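Local coordinates for DUF1214 domain-containing protein (Burkholderia cenocepacia, PDB 6ANS) that is of unknown function but belongs to the DUF1214 family and, in this crystal, holds a phosphate ion that probably came from the crystallisation liquor, at residues A[130-142]-A[182-196]. Sequence-based numbering, arbitrary orientation.
With PO4 (phosphate ion), chain E.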
loop_
_atom_site.group_PDB
_atom_site.type_symbol
_atom_site.label_atom_id
_atom_site.label_comp_id
_atom_site.label_asym_id
_atom_site.label_seq_id
_atom_site.Cartn_x
_atom_site.Cartn_y
_atom_site.Cartn_z
ATOM N N THR A 130 -23.581 -3.059 4.380
ATOM C CA THR A 130 -24.718 -2.338 3.814
ATOM C C THR A 130 -24.433 -1.686 2.468
ATOM O O THR A 130 -25.310 -0.990 1.942
ATOM C CB THR A 130 -25.215 -1.248 4.778
ATOM O OG1 THR A 130 -24.185 -0.264 4.941
ATOM C CG2 THR A 130 -25.577 -1.845 6.132
ATOM N N VAL A 131 -23.228 -1.831 1.918
ATOM C CA VAL A 131 -22.991 -1.317 0.576
ATOM C C VAL A 131 -23.969 -2.013 -0.364
ATOM O O VAL A 131 -24.134 -3.240 -0.313
ATOM C CB VAL A 131 -21.513 -1.503 0.181
ATOM C CG1 VAL A 131 -21.118 -2.977 0.164
ATOM C CG2 VAL A 131 -21.201 -0.802 -1.148
ATOM N N ALA A 132 -24.709 -1.227 -1.154
ATOM C CA ALA A 132 -25.809 -1.835 -1.904
ATOM C C ALA A 132 -25.321 -2.634 -3.108
ATOM O O ALA A 132 -25.874 -3.700 -3.406
ATOM C CB ALA A 132 -26.831 -0.781 -2.332
ATOM N N TYR A 133 -24.311 -2.145 -3.827
ATOM C CA TYR A 133 -23.781 -2.859 -4.982
ATOM C C TYR A 133 -22.487 -3.588 -4.629
ATOM O O TYR A 133 -21.528 -2.977 -4.146
ATOM C CB TYR A 133 -23.565 -1.937 -6.181
ATOM C CG TYR A 133 -23.187 -2.717 -7.434
ATOM C CD1 TYR A 133 -21.850 -3.039 -7.703
ATOM C CD2 TYR A 133 -24.159 -3.153 -8.329
ATOM C CE1 TYR A 133 -21.492 -3.768 -8.836
ATOM C CE2 TYR A 133 -23.815 -3.885 -9.470
ATOM C CZ TYR A 133 -22.478 -4.191 -9.714
ATOM O OH TYR A 133 -22.135 -4.918 -10.827
ATOM N N LEU A 134 -22.464 -4.892 -4.908
ATOM C CA LEU A 134 -21.351 -5.781 -4.591
ATOM C C LEU A 134 -21.249 -6.825 -5.693
ATOM O O LEU A 134 -22.223 -7.544 -5.938
ATOM C CB LEU A 134 -21.593 -6.450 -3.235
ATOM C CG LEU A 134 -20.612 -7.543 -2.841
ATOM C CD1 LEU A 134 -19.252 -6.909 -2.619
ATOM C CD2 LEU A 134 -21.109 -8.241 -1.578
ATOM N N SER A 135 -20.105 -6.898 -6.390
ATOM C CA SER A 135 -19.962 -7.893 -7.444
ATOM C C SER A 135 -18.630 -8.616 -7.307
ATOM O O SER A 135 -17.664 -8.077 -6.755
ATOM C CB SER A 135 -20.126 -7.276 -8.848
ATOM O OG SER A 135 -19.001 -6.509 -9.234
ATOM N N PHE A 136 -18.611 -9.863 -7.784
ATOM C CA PHE A 136 -17.448 -10.741 -7.721
ATOM C C PHE A 136 -17.167 -11.260 -9.120
ATOM O O PHE A 136 -17.999 -11.965 -9.686
ATOM C CB PHE A 136 -17.674 -11.928 -6.777
ATOM C CG PHE A 136 -18.025 -11.545 -5.356
ATOM C CD1 PHE A 136 -17.036 -11.411 -4.398
ATOM C CD2 PHE A 136 -19.350 -11.343 -4.977
ATOM C CE1 PHE A 136 -17.359 -11.062 -3.085
ATOM C CE2 PHE A 136 -19.675 -11.005 -3.674
ATOM C CZ PHE A 136 -18.675 -10.867 -2.727
ATOM N N GLY A 137 -16.000 -10.947 -9.664
ATOM C CA GLY A 137 -15.574 -11.482 -10.949
ATOM C C GLY A 137 -14.301 -12.297 -10.828
ATOM O O GLY A 137 -13.357 -11.886 -10.152
ATOM N N THR A 138 -14.270 -13.454 -11.485
ATOM C CA THR A 138 -13.006 -14.161 -11.613
ATOM C C THR A 138 -12.441 -13.906 -13.004
ATOM O O THR A 138 -13.186 -13.734 -13.967
ATOM C CB THR A 138 -13.143 -15.659 -11.313
ATOM O OG1 THR A 138 -14.015 -16.283 -12.252
ATOM C CG2 THR A 138 -13.684 -15.857 -9.885
ATOM N N GLN A 139 -11.120 -13.778 -13.080
ATOM C CA GLN A 139 -10.453 -13.341 -14.296
ATOM C C GLN A 139 -9.267 -14.253 -14.577
ATOM O O GLN A 139 -8.764 -14.952 -13.693
ATOM C CB GLN A 139 -9.974 -11.873 -14.198
ATOM C CG GLN A 139 -10.887 -10.910 -13.415
ATOM C CD GLN A 139 -12.214 -10.592 -14.136
ATOM O OE1 GLN A 139 -13.244 -10.408 -13.489
ATOM N NE2 GLN A 139 -12.185 -10.530 -15.471
ATOM N N LYS A 140 -8.808 -14.232 -15.824
ATOM C CA LYS A 140 -7.635 -15.000 -16.201
ATOM C C LYS A 140 -6.690 -14.092 -16.976
ATOM O O LYS A 140 -6.994 -12.920 -17.204
ATOM C CB LYS A 140 -8.027 -16.241 -17.019
ATOM C CG LYS A 140 -8.646 -15.924 -18.357
ATOM C CD LYS A 140 -9.089 -17.227 -19.046
ATOM C CE LYS A 140 -9.750 -16.964 -20.386
ATOM N NZ LYS A 140 -10.115 -18.254 -21.055
ATOM N N GLY A 141 -5.550 -14.653 -17.403
ATOM C CA GLY A 141 -4.561 -13.868 -18.128
ATOM C C GLY A 141 -4.043 -12.740 -17.249
ATOM O O GLY A 141 -3.756 -12.923 -16.063
ATOM N N GLY A 142 -3.949 -11.558 -17.825
ATOM C CA GLY A 142 -3.508 -10.374 -17.109
ATOM C C GLY A 142 -2.899 -9.387 -18.074
ATOM O O GLY A 142 -2.445 -9.738 -19.166
ATOM N N VAL A 182 -19.019 -19.187 -7.591
ATOM C CA VAL A 182 -18.456 -18.364 -8.658
ATOM C C VAL A 182 -17.551 -19.265 -9.481
ATOM O O VAL A 182 -16.602 -19.859 -8.953
ATOM C CB VAL A 182 -17.665 -17.156 -8.122
ATOM C CG1 VAL A 182 -17.237 -16.262 -9.291
ATOM C CG2 VAL A 182 -18.456 -16.381 -7.097
ATOM N N ARG A 183 -17.822 -19.337 -10.778
ATOM C CA ARG A 183 -17.090 -20.233 -11.661
ATOM C C ARG A 183 -15.634 -19.797 -11.858
ATOM O O ARG A 183 -15.327 -18.608 -11.940
ATOM C CB ARG A 183 -17.821 -20.293 -13.008
ATOM C CG ARG A 183 -17.054 -20.890 -14.133
ATOM C CD ARG A 183 -17.895 -20.830 -15.417
ATOM N NE ARG A 183 -17.341 -21.694 -16.440
ATOM C CZ ARG A 183 -16.414 -21.317 -17.311
ATOM N NH1 ARG A 183 -15.945 -20.075 -17.296
ATOM N NH2 ARG A 183 -15.975 -22.176 -18.208
HETATM N N MSE A 184 -14.739 -20.778 -11.934
HETATM C CA MSE A 184 -13.376 -20.562 -12.411
HETATM C C MSE A 184 -13.056 -21.565 -13.509
HETATM O O MSE A 184 -13.691 -22.593 -13.596
HETATM C CB MSE A 184 -12.347 -20.717 -11.286
HETATM C CG MSE A 184 -12.500 -19.721 -10.153
HETATM SE SE MSE A 184 -10.931 -19.697 -8.987
HETATM C CE MSE A 184 -11.069 -21.464 -8.209
ATOM N N GLU A 185 -12.062 -21.257 -14.325
ATOM C CA GLU A 185 -11.403 -22.198 -15.213
ATOM C C GLU A 185 -10.011 -22.508 -14.667
ATOM O O GLU A 185 -9.508 -21.802 -13.784
ATOM C CB GLU A 185 -11.280 -21.614 -16.630
ATOM C CG GLU A 185 -12.604 -21.238 -17.258
ATOM C CD GLU A 185 -12.438 -20.418 -18.525
ATOM O OE1 GLU A 185 -11.298 -20.281 -19.004
ATOM O OE2 GLU A 185 -13.460 -19.913 -19.038
ATOM N N PRO A 186 -9.372 -23.580 -15.138
ATOM C CA PRO A 186 -7.984 -23.848 -14.715
ATOM C C PRO A 186 -7.055 -22.643 -14.832
ATOM O O PRO A 186 -6.183 -22.459 -13.973
ATOM C CB PRO A 186 -7.555 -24.987 -15.657
ATOM C CG PRO A 186 -8.848 -25.723 -15.947
ATOM C CD PRO A 186 -9.934 -24.675 -15.960
ATOM N N ASP A 187 -7.215 -21.823 -15.872
ATOM C CA ASP A 187 -6.380 -20.649 -16.089
ATOM C C ASP A 187 -6.808 -19.439 -15.270
ATOM O O ASP A 187 -6.117 -18.418 -15.318
ATOM C CB ASP A 187 -6.383 -20.260 -17.570
ATOM C CG ASP A 187 -5.455 -21.116 -18.403
ATOM O OD1 ASP A 187 -4.718 -21.951 -17.833
ATOM O OD2 ASP A 187 -5.470 -20.957 -19.642
ATOM N N THR A 188 -7.942 -19.502 -14.571
ATOM C CA THR A 188 -8.351 -18.384 -13.735
ATOM C C THR A 188 -7.247 -18.089 -12.736
ATOM O O THR A 188 -6.682 -19.006 -12.136
ATOM C CB THR A 188 -9.651 -18.702 -12.997
ATOM O OG1 THR A 188 -10.714 -18.866 -13.942
ATOM C CG2 THR A 188 -9.989 -17.580 -12.003
ATOM N N ASN A 189 -6.925 -16.808 -12.571
ATOM C CA ASN A 189 -5.864 -16.433 -11.639
ATOM C C ASN A 189 -6.187 -15.243 -10.749
ATOM O O ASN A 189 -5.325 -14.846 -9.956
ATOM C CB ASN A 189 -4.549 -16.156 -12.409
ATOM C CG ASN A 189 -4.665 -14.991 -13.386
ATOM O OD1 ASN A 189 -5.547 -14.126 -13.276
ATOM N ND2 ASN A 189 -3.787 -14.984 -14.375
ATOM N N ALA A 190 -7.380 -14.656 -10.846
ATOM C CA ALA A 190 -7.713 -13.508 -10.011
ATOM C C ALA A 190 -9.200 -13.483 -9.666
ATOM O O ALA A 190 -10.053 -13.921 -10.443
ATOM C CB ALA A 190 -7.345 -12.187 -10.687
ATOM N N LEU A 191 -9.491 -12.938 -8.493
ATOM C CA LEU A 191 -10.835 -12.572 -8.093
ATOM C C LEU A 191 -10.862 -11.063 -7.911
ATOM O O LEU A 191 -10.058 -10.510 -7.150
ATOM C CB LEU A 191 -11.240 -13.277 -6.801
ATOM C CG LEU A 191 -12.474 -12.662 -6.131
ATOM C CD1 LEU A 191 -13.747 -12.964 -6.931
ATOM C CD2 LEU A 191 -12.587 -13.138 -4.691
ATOM N N LEU A 192 -11.785 -10.399 -8.599
ATOM C CA LEU A 192 -11.891 -8.948 -8.531
ATOM C C LEU A 192 -13.245 -8.586 -7.943
ATOM O O LEU A 192 -14.283 -8.874 -8.546
ATOM C CB LEU A 192 -11.707 -8.315 -9.912
ATOM C CG LEU A 192 -11.774 -6.789 -9.911
ATOM C CD1 LEU A 192 -10.809 -6.180 -8.874
ATOM C CD2 LEU A 192 -11.482 -6.285 -11.313
ATOM N N VAL A 193 -13.228 -7.965 -6.770
ATOM C CA VAL A 193 -14.439 -7.601 -6.049
ATOM C C VAL A 193 -14.667 -6.112 -6.234
ATOM O O VAL A 193 -13.736 -5.311 -6.057
ATOM C CB VAL A 193 -14.331 -7.945 -4.556
ATOM C CG1 VAL A 193 -15.664 -7.618 -3.829
ATOM C CG2 VAL A 193 -13.889 -9.380 -4.339
ATOM N N ARG A 194 -15.899 -5.734 -6.572
ATOM C CA ARG A 194 -16.307 -4.333 -6.592
ATOM C C ARG A 194 -17.337 -4.084 -5.499
ATOM O O ARG A 194 -18.381 -4.746 -5.453
ATOM C CB ARG A 194 -16.881 -3.928 -7.946
ATOM C CG ARG A 194 -15.837 -3.851 -9.046
ATOM C CD ARG A 194 -16.507 -3.606 -10.365
ATOM N NE ARG A 194 -15.575 -3.318 -11.443
ATOM C CZ ARG A 194 -14.916 -4.252 -12.130
ATOM N NH1 ARG A 194 -15.057 -5.546 -11.823
ATOM N NH2 ARG A 194 -14.115 -3.889 -13.127
ATOM N N GLN A 195 -17.043 -3.135 -4.624
ATOM C CA GLN A 195 -18.046 -2.569 -3.732
ATOM C C GLN A 195 -18.296 -1.137 -4.186
ATOM O O GLN A 195 -17.396 -0.290 -4.109
ATOM C CB GLN A 195 -17.595 -2.626 -2.275
ATOM C CG GLN A 195 -16.972 -3.965 -1.866
ATOM C CD GLN A 195 -17.009 -4.142 -0.354
ATOM O OE1 GLN A 195 -17.856 -3.545 0.308
ATOM N NE2 GLN A 195 -16.120 -4.979 0.193
ATOM N N THR A 196 -19.508 -0.859 -4.649
ATOM C CA THR A 196 -19.824 0.435 -5.235
ATOM C C THR A 196 -20.717 1.208 -4.276
ATOM O O THR A 196 -21.832 0.770 -3.966
ATOM C CB THR A 196 -20.507 0.273 -6.591
ATOM O OG1 THR A 196 -19.667 -0.495 -7.455
ATOM C CG2 THR A 196 -20.757 1.644 -7.219
HETATM P P PO4 E . -15.053 -0.265 -13.367
HETATM O O1 PO4 E . -16.494 0.183 -13.397
HETATM O O2 PO4 E . -14.213 0.931 -13.685
HETATM O O3 PO4 E . -14.680 -0.839 -12.023
HETATM O O4 PO4 E . -14.904 -1.337 -14.417
HETATM O O HOH W 1 -16.388 -7.290 -9.789
HETATM O O HOH W 2 -14.210 -7.842 -13.473
HETATM O O HOH W 3 -6.503 -11.958 -14.506
HETATM O O HOH W 4 -7.462 -20.172 -20.883
HETATM O O HOH W 5 -4.446 -17.152 -16.925
#
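Strands 133-140 and 188-196 are the central antiparallel pair of a four-stranded sheet, flanked by strands 109-115 and 151-155, and a classic beta bulge interrupts their register at Gln139. Between Tyr133 and Gln139 the backbones are laced by regular bonds such as Leu192 N to Gly137 O (2.7 Å). At the bulge Asn189 and Ala190 both face Gln139, whose O accepts from Asn189 N at 2.8 Å and from Ala190 N at 3.2 Å.

The face carrying Phe136, Leu191 and Val193 is largely apolar and packs toward strand 167-173: Val193 CG2 meets Phe136 CD1 at 3.7 Å, while Leu191 CD1 lies at the ring edge. Thr138 suits this face because its branches differ: CG2 rests on Val182, and OG1 (chi1 63°) donates to Arg183 O at 2.7 Å.

The face carrying Ser135 and Arg194 is more polar. Arg194, extended from CG to NE, offers NE and NH2 together to the phosphate, NE donating to O3 (2.7 Å, 163°); Tyr111, Tyr278 and Arg366 also bind this ion. Arg194 NH1 donates to two waters, one bridging to Leu192 O and Ser135 OG, which also hydrogen-bonds Asp273. Glycine suits position 137, where a CB would clash with Gln139 OE1.

Beyond the bulge, Lys140 NZ forms a salt bridge with Glu185 OE1, on its syn lone pair, while Arg183 NH1 pairs with OE2 and also donates to Thr152 O. The Asn189 side chain turns to Gly141, its ND2 donating to Gly141 O at 2.7 Å, nearly straight at 172°.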